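Local coordinates for protein putative triphosphoribosyl-dephospho-coA synthase (Archaeoglobus fulgidus DSM 4304, PDB 3H9P) that is of unknown function but probably binds ATP and may act as a triphosphoribosyl-dephospho-CoA synthase of the CitG family, at residues A[29-34]-A[66-71]. Sequence-based numbering, arbitrary orientation.
Sequences EVAEKR and PLISSW
Val30 drives its CG1 methyl against the backbone of Ile68 and Ser69, 3.6 Å from the Ser69 N. That branch stands anti to its own backbone N (chi1 169°) and thereby also reaches the Ile68 CG2 methyl, at 4.0 Å, and the Ser69 CB. This is the buried, apolar part of the contact; Phe241 of helix 230-246 touches Ile68, and Ile36 of helix 36-46 touches Ser69. The Ser69 hydroxyl donates a hydrogen bond to the Pro66 carbonyl of the preceding turn, OG to O 2.8 Å.

Toward solvent two hydrogen bonds from long side chains join the contact of Ala31 with Trp71. Trp71, at the end of a type I turn begun by Ile68, lays the pyrrole side of its indole beside Ala31: CD1 lies 3.3 Å from the Ala31 CB, while NE1 donates to the Ala31 O at 2.9 Å, nearly in the ring plane. Arg34, which leaves helix 24-33 with positive phi, bends at chi2 (-87°) and brings NH1 to the Ser69 O at 2.8 Å. Its guanidinium has the indole NE1 over one face, the two planes 25° apart, and NH1 also forms a salt bridge with Asp72.

A leucine in place of Arg34 would probably leave the Ser69 carbonyl without this donor and take a cationic partner from Asp72.

Each segment thus offers a backbone carbonyl, Ala31 O and Ser69 O, to a side chain of the other, a reciprocal pairing beyond the apolar contact; Arg34 also lies near the like charge of Arg86, an unfavourable pairing that the Asp72 salt bridge is likely to ease.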
# COMPACT_ATOMS: atom_id res chain seq x y z
N GLU A 29 -27.97 2.00 14.05
CA GLU A 29 -27.67 0.60 14.30
C GLU A 29 -26.32 0.39 15.05
O GLU A 29 -26.27 -0.36 16.01
CB GLU A 29 -27.78 -0.19 13.00
CG GLU A 29 -27.41 -1.60 13.13
CD GLU A 29 -28.00 -2.47 11.99
OE1 GLU A 29 -28.19 -1.95 10.86
OE2 GLU A 29 -28.28 -3.66 12.26
N VAL A 30 -25.27 1.08 14.61
CA VAL A 30 -23.98 1.07 15.28
C VAL A 30 -24.09 1.51 16.74
O VAL A 30 -23.52 0.86 17.64
CB VAL A 30 -22.96 1.94 14.47
CG1 VAL A 30 -21.66 2.19 15.25
CG2 VAL A 30 -22.70 1.34 13.03
N ALA A 31 -24.80 2.63 16.98
CA ALA A 31 -25.01 3.11 18.36
C ALA A 31 -25.69 2.07 19.28
O ALA A 31 -25.37 1.99 20.49
CB ALA A 31 -25.78 4.44 18.37
N GLU A 32 -26.60 1.29 18.70
CA GLU A 32 -27.29 0.19 19.38
C GLU A 32 -26.45 -1.10 19.53
O GLU A 32 -26.30 -1.61 20.63
CB GLU A 32 -28.58 -0.14 18.63
CG GLU A 32 -29.50 -1.00 19.45
CD GLU A 32 -30.58 -1.68 18.65
OE1 GLU A 32 -30.35 -2.04 17.46
OE2 GLU A 32 -31.66 -1.88 19.24
N LYS A 33 -25.91 -1.62 18.43
CA LYS A 33 -25.20 -2.91 18.49
C LYS A 33 -23.69 -2.82 18.77
O LYS A 33 -23.12 -3.77 19.30
CB LYS A 33 -25.45 -3.76 17.23
CG LYS A 33 -26.94 -3.96 16.84
CD LYS A 33 -27.01 -4.92 15.65
CE LYS A 33 -28.42 -5.40 15.42
NZ LYS A 33 -29.22 -4.38 14.68
N ARG A 34 -23.05 -1.72 18.38
CA ARG A 34 -21.62 -1.47 18.64
C ARG A 34 -20.74 -2.38 17.77
O ARG A 34 -19.65 -2.77 18.15
CB ARG A 34 -21.26 -1.69 20.13
CG ARG A 34 -22.29 -1.21 21.11
CD ARG A 34 -22.08 0.22 21.48
NE ARG A 34 -23.03 0.69 22.50
CZ ARG A 34 -22.84 1.75 23.28
NH1 ARG A 34 -21.73 2.49 23.19
NH2 ARG A 34 -23.77 2.09 24.17
N PRO A 66 -16.37 3.70 14.28
CA PRO A 66 -15.85 3.39 15.62
C PRO A 66 -16.15 4.46 16.68
O PRO A 66 -16.34 4.10 17.85
CB PRO A 66 -14.34 3.31 15.41
CG PRO A 66 -14.18 2.96 14.02
CD PRO A 66 -15.29 3.68 13.29
N LEU A 67 -16.19 5.74 16.28
CA LEU A 67 -16.56 6.80 17.21
C LEU A 67 -18.03 6.71 17.56
O LEU A 67 -18.38 6.89 18.70
CB LEU A 67 -16.25 8.19 16.65
CG LEU A 67 -14.80 8.40 16.18
CD1 LEU A 67 -14.69 9.68 15.34
CD2 LEU A 67 -13.78 8.29 17.29
N ILE A 68 -18.88 6.42 16.57
CA ILE A 68 -20.29 6.28 16.84
C ILE A 68 -20.60 5.08 17.75
O ILE A 68 -21.54 5.10 18.53
CB ILE A 68 -21.12 6.29 15.56
CG1 ILE A 68 -20.94 7.69 14.89
CG2 ILE A 68 -22.62 6.00 15.89
CD1 ILE A 68 -21.35 7.84 13.42
N SER A 69 -19.79 4.04 17.66
CA SER A 69 -20.00 2.85 18.47
C SER A 69 -19.76 3.16 19.92
O SER A 69 -20.24 2.45 20.79
CB SER A 69 -19.10 1.69 18.03
OG SER A 69 -17.80 1.87 18.56
N SER A 70 -19.04 4.26 20.17
CA SER A 70 -18.76 4.74 21.53
C SER A 70 -19.42 6.10 21.83
O SER A 70 -18.93 6.87 22.67
CB SER A 70 -17.24 4.88 21.71
OG SER A 70 -16.58 3.71 21.28
N TRP A 71 -20.52 6.39 21.15
CA TRP A 71 -21.26 7.66 21.26
C TRP A 71 -21.58 8.16 22.67
O TRP A 71 -21.75 9.37 22.85
CB TRP A 71 -22.57 7.58 20.49
CG TRP A 71 -23.51 6.58 21.03
CD1 TRP A 71 -23.57 5.23 20.73
CD2 TRP A 71 -24.57 6.83 21.96
NE1 TRP A 71 -24.61 4.64 21.43
CE2 TRP A 71 -25.23 5.60 22.19
CE3 TRP A 71 -25.02 7.98 22.63
CZ2 TRP A 71 -26.31 5.48 23.07
CZ3 TRP A 71 -26.09 7.87 23.49
CH2 TRP A 71 -26.73 6.63 23.72